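Local coordinates for protein L-serine ammonia-lyase (Rhizomucor miehei CAU432, PDB 5C3U) that binds pyridoxal-5'-phosphate and is an enzyme of a pyridoxal-phosphate-dependent family, at residues Phe39-Asn44 with Ser157-Glu162; Ile175-Gly180 with Asn186-Gly191. All coordinates share one frame; numbering follows the deposited sequence.

Contact 1. Residues Phe39-Asn44 with Ser157-Glu162; sequences FLKMEN and STIVQE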
# COMPACT_ATOMS: atom_id res chain seq x y z
N PHE A 39 -2.85 13.35 -11.21
CA PHE A 39 -3.95 12.40 -11.19
C PHE A 39 -3.81 11.52 -9.96
O PHE A 39 -2.70 11.13 -9.58
CB PHE A 39 -3.93 11.52 -12.42
CG PHE A 39 -4.24 12.26 -13.69
CD1 PHE A 39 -3.21 12.77 -14.48
CD2 PHE A 39 -5.56 12.45 -14.09
CE1 PHE A 39 -3.50 13.46 -15.65
CE2 PHE A 39 -5.85 13.12 -15.27
CZ PHE A 39 -4.82 13.63 -16.04
N LEU A 40 -4.94 11.18 -9.35
CA LEU A 40 -4.94 10.39 -8.13
C LEU A 40 -5.65 9.07 -8.39
O LEU A 40 -6.83 9.06 -8.77
CB LEU A 40 -5.65 11.16 -7.02
CG LEU A 40 -5.13 12.58 -6.74
CD1 LEU A 40 -6.02 13.26 -5.72
CD2 LEU A 40 -3.68 12.56 -6.29
N LYS A 41 -4.92 7.96 -8.22
CA LYS A 41 -5.49 6.62 -8.40
C LYS A 41 -6.09 6.16 -7.06
O LYS A 41 -5.36 5.93 -6.10
CB LYS A 41 -4.40 5.66 -8.91
CG LYS A 41 -4.88 4.24 -9.23
CD LYS A 41 -6.03 4.24 -10.23
CE LYS A 41 -6.21 2.84 -10.80
NZ LYS A 41 -7.43 2.75 -11.65
N MET A 42 -7.42 6.07 -6.99
CA MET A 42 -8.14 5.98 -5.72
C MET A 42 -8.40 4.55 -5.20
O MET A 42 -9.53 4.05 -5.25
CB MET A 42 -9.47 6.75 -5.79
CG MET A 42 -9.32 8.21 -6.23
SD MET A 42 -8.31 9.15 -5.07
CE MET A 42 -9.39 9.12 -3.64
N GLU A 43 -7.37 3.93 -4.64
CA GLU A 43 -7.51 2.57 -4.06
C GLU A 43 -8.32 2.46 -2.76
O GLU A 43 -8.63 1.34 -2.29
CB GLU A 43 -6.11 1.96 -3.94
CG GLU A 43 -5.39 1.88 -5.28
CD GLU A 43 -6.12 0.99 -6.28
OE1 GLU A 43 -6.32 -0.21 -5.98
OE2 GLU A 43 -6.50 1.49 -7.36
N ASN A 44 -8.68 3.59 -2.15
CA ASN A 44 -9.55 3.58 -0.97
C ASN A 44 -10.95 3.09 -1.30
O ASN A 44 -11.72 2.76 -0.40
CB ASN A 44 -9.61 4.98 -0.32
CG ASN A 44 -10.02 6.07 -1.30
OD1 ASN A 44 -9.57 6.09 -2.46
ND2 ASN A 44 -10.85 7.00 -0.85
N SER A 157 -0.18 -5.71 -10.04
CA SER A 157 0.17 -5.22 -11.37
C SER A 157 -1.06 -4.80 -12.18
O SER A 157 -0.95 -4.02 -13.12
CB SER A 157 1.02 -6.26 -12.12
OG SER A 157 0.20 -7.29 -12.60
N THR A 158 -2.24 -5.28 -11.77
CA THR A 158 -3.49 -4.89 -12.42
C THR A 158 -3.70 -3.37 -12.36
O THR A 158 -4.38 -2.80 -13.22
CB THR A 158 -4.72 -5.63 -11.84
OG1 THR A 158 -4.89 -5.31 -10.45
CG2 THR A 158 -4.59 -7.15 -12.01
N ILE A 159 -3.13 -2.70 -11.36
CA ILE A 159 -3.26 -1.23 -11.29
C ILE A 159 -2.73 -0.52 -12.55
O ILE A 159 -3.29 0.51 -12.98
CB ILE A 159 -2.64 -0.69 -9.97
CG1 ILE A 159 -3.34 0.61 -9.54
CG2 ILE A 159 -1.11 -0.59 -10.08
CD1 ILE A 159 -2.98 1.08 -8.14
N VAL A 160 -1.70 -1.08 -13.18
CA VAL A 160 -1.05 -0.40 -14.31
C VAL A 160 -1.85 -0.58 -15.60
O VAL A 160 -1.98 0.36 -16.38
CB VAL A 160 0.42 -0.80 -14.46
CG1 VAL A 160 1.02 -0.18 -15.71
CG2 VAL A 160 1.19 -0.37 -13.22
N GLN A 161 -2.40 -1.77 -15.79
CA GLN A 161 -3.31 -2.05 -16.90
C GLN A 161 -4.49 -1.07 -16.89
O GLN A 161 -4.86 -0.52 -17.94
CB GLN A 161 -3.81 -3.50 -16.84
N GLU A 162 -5.04 -0.81 -15.71
CA GLU A 162 -6.07 0.22 -15.55
C GLU A 162 -5.55 1.62 -15.90
O GLU A 162 -6.20 2.35 -16.66
CB GLU A 162 -6.64 0.21 -14.13
CG GLU A 162 -7.70 -0.85 -13.88
CD GLU A 162 -8.12 -0.95 -12.41
OE1 GLU A 162 -8.30 -2.10 -11.93
OE2 GLU A 162 -8.28 0.11 -11.75
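In the larger, mixed beta sheet of this pyridoxal-phosphate-dependent enzyme, K41 near the end of strand 37-42 meets I159 and E162 of helix 150-166, which packs over one face of the sheet. The contact is buried and ends in a salt bridge. K41 leaves the strand with CG anti to the backbone N (chi1 -176°) and bends at chi2 (56°), which carries its aliphatic part past I159 while the ammonium runs on to E162. A lysine suits the place because its methylenes can lie against a hydrophobic side chain: K41 CE rests 3.8 Å from I159 CG1, the two side chains sliding past one another in opposite directions. At the far end K41 NZ donates a hydrogen bond to E162 OE2 at 2.8 Å. The nitrogen reaches that oxygen on its anti side, 16° out of the carboxylate plane, and the two side chains cross at about a right angle. E162 OE2 takes a second bond from T22 N. K41 NZ is gripped by three acceptors, E162 OE2, T22 O and Q166 OE1, which hold its end in place.

I159, branched at CB and extended through CD1, sits beside both K41 and E43, with CG1 against the lysine. Its CD1 comes 3.6 Å from E43 OE2, close to a carboxylate whose polar needs are met elsewhere: E43 OE2 by T22 OG1, E43 OE1 by R54 and Q46. R54 also forms a salt bridge with E162 OE1. The two carboxylates, with E43 OE2 and E162 OE2 4.9 Å apart, would repel if both are ionised; K41 and R54 probably offset this. The whole is a helix-on-sheet packing of an alpha/beta domain, with lysine methylenes against isoleucine and a salt bridge at the lysine's end.

Contact 2. Residues Ile175-Gly180 with Asn186-Gly191; sequences IICPVG and NGVIMG. With PLP (pyridoxal-5'-phosphate), chain B.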
# COMPACT_ATOMS: atom_id res chain seq x y z
N ILE A 175 5.12 7.90 -11.57
CA ILE A 175 4.13 7.27 -10.70
C ILE A 175 4.72 7.28 -9.30
O ILE A 175 5.83 6.83 -9.11
CB ILE A 175 3.81 5.83 -11.15
CG1 ILE A 175 3.16 5.88 -12.55
CG2 ILE A 175 2.87 5.14 -10.15
CD1 ILE A 175 2.95 4.52 -13.18
N ILE A 176 3.97 7.84 -8.34
CA ILE A 176 4.44 7.94 -6.96
C ILE A 176 3.79 6.82 -6.16
O ILE A 176 2.56 6.73 -6.12
CB ILE A 176 4.09 9.30 -6.32
CG1 ILE A 176 4.57 10.46 -7.21
CG2 ILE A 176 4.68 9.37 -4.91
CD1 ILE A 176 4.19 11.83 -6.68
N CYS A 177 4.63 5.99 -5.54
CA CYS A 177 4.19 4.71 -4.99
C CYS A 177 4.75 4.54 -3.56
O CYS A 177 5.97 4.49 -3.37
CB CYS A 177 4.64 3.57 -5.89
SG CYS A 177 4.24 1.90 -5.32
N PRO A 178 3.87 4.46 -2.56
CA PRO A 178 4.35 4.19 -1.18
C PRO A 178 4.98 2.80 -1.09
O PRO A 178 4.50 1.88 -1.77
CB PRO A 178 3.06 4.22 -0.33
CG PRO A 178 1.94 4.32 -1.29
CD PRO A 178 2.41 4.48 -2.68
N VAL A 179 6.07 2.66 -0.31
CA VAL A 179 6.75 1.36 -0.12
C VAL A 179 6.80 0.92 1.34
O VAL A 179 7.31 1.66 2.20
CB VAL A 179 8.19 1.35 -0.74
CG1 VAL A 179 8.88 0.00 -0.51
CG2 VAL A 179 8.11 1.64 -2.23
N GLY A 180 6.22 -0.26 1.63
CA GLY A 180 6.35 -0.97 2.91
C GLY A 180 7.32 -2.12 2.71
O GLY A 180 8.54 -1.92 2.81
N ASN A 186 6.67 -3.78 -6.59
CA ASN A 186 6.95 -4.86 -7.55
C ASN A 186 5.87 -5.00 -8.61
O ASN A 186 6.16 -5.15 -9.80
CB ASN A 186 7.16 -6.22 -6.82
CG ASN A 186 8.36 -6.21 -5.87
OD1 ASN A 186 9.19 -5.30 -5.88
ND2 ASN A 186 8.43 -7.23 -5.02
N GLY A 187 4.60 -4.99 -8.19
CA GLY A 187 3.51 -5.05 -9.15
C GLY A 187 3.51 -3.85 -10.11
O GLY A 187 3.27 -4.01 -11.31
N VAL A 188 3.79 -2.66 -9.59
CA VAL A 188 3.84 -1.47 -10.44
C VAL A 188 4.94 -1.61 -11.51
O VAL A 188 4.67 -1.48 -12.72
CB VAL A 188 3.98 -0.19 -9.60
CG1 VAL A 188 4.21 1.03 -10.49
CG2 VAL A 188 2.71 0.02 -8.78
N ILE A 189 6.14 -1.95 -11.08
CA ILE A 189 7.24 -2.09 -12.03
C ILE A 189 6.95 -3.20 -13.05
O ILE A 189 7.13 -3.02 -14.27
CB ILE A 189 8.56 -2.36 -11.31
CG1 ILE A 189 8.98 -1.13 -10.48
CG2 ILE A 189 9.65 -2.71 -12.31
CD1 ILE A 189 10.05 -1.47 -9.47
N MET A 190 6.46 -4.34 -12.57
CA MET A 190 6.12 -5.45 -13.47
C MET A 190 5.01 -5.09 -14.45
O MET A 190 5.10 -5.42 -15.63
CB MET A 190 5.77 -6.72 -12.68
CG MET A 190 7.00 -7.35 -12.04
SD MET A 190 6.63 -8.62 -10.81
CE MET A 190 7.87 -9.81 -11.28
N GLY A 191 3.96 -4.42 -13.95
CA GLY A 191 2.91 -3.87 -14.81
C GLY A 191 3.43 -2.91 -15.87
O GLY A 191 2.98 -2.94 -17.02
N1 PLP B . -0.21 1.87 1.59
C2 PLP B . -1.17 1.14 2.19
C2A PLP B . -2.39 1.79 2.81
C3 PLP B . -1.03 -0.32 2.24
O3 PLP B . -2.00 -1.08 2.84
C4 PLP B . 0.16 -0.90 1.60
C4A PLP B . 0.34 -2.36 1.60
C5 PLP B . 1.17 -0.00 0.97
C6 PLP B . 0.90 1.37 1.00
C5A PLP B . 2.43 -0.53 0.30
O4P PLP B . 2.73 -1.82 0.83
P PLP B . 3.85 -2.88 0.33
O1P PLP B . 3.25 -3.71 -0.75
O2P PLP B . 5.12 -2.11 -0.07
O3P PLP B . 4.04 -3.60 1.62
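I175 opens the strand side of a beta-alpha-beta unit, strand 174-178, helix 183-194 and strand 202-207, and its CG2 lies 4.3 Å from CG1 of V188 on the helix. Two residues on, C177 points to the same helix; with its sulfur anti to the backbone N (chi1 178°), SG sits 4.2 Å from V188 CG2. Valine suits this helix position because its two methyls diverge, one to I175 and one to C177. Both contacts are loose van der Waals packing, completed by V202 of the next strand, which touches C177 and V188.

At P178 the strand ends and the pyridoxal-5'-phosphate pocket begins: P178 CB lies 3.8 Å from C6 of the PLP ring. V179 turns its side chain to A204 and E206 of strand 202-207. The chain then reaches G180, which has no side chain, and the phosphate lies where one would be. The backbone N atoms of G181, G182 and L184, in the following loop and helix start, also bind pyridoxal-5'-phosphate. G180 N itself donates to PLP O2P at 2.7 Å, with an N-H...O angle of 152°.

Overall arrangement
Contact 1 closes before contact 2 opens along the chain, and their centres lie 10 Å apart. Strand 174-178 of contact 2 is the next element along the chain after helix 150-166 of contact 1, and both contacts reach the same mixed sheet, where strand 306-311 lies between strands 37-42 and 174-178. The helices of the two contacts also pack on each other: S157 CB is 3.3 Å from G187 O, and V160 CG1 is 3.6 Å from G191 O. Glycines on helix 183-194 fit this close approach. The two helices thus form one layer over the sheet, while the end of strand 174-178 runs into the pyridoxal-5'-phosphate pocket and the side chain of E43 lies about 8 Å from PLP.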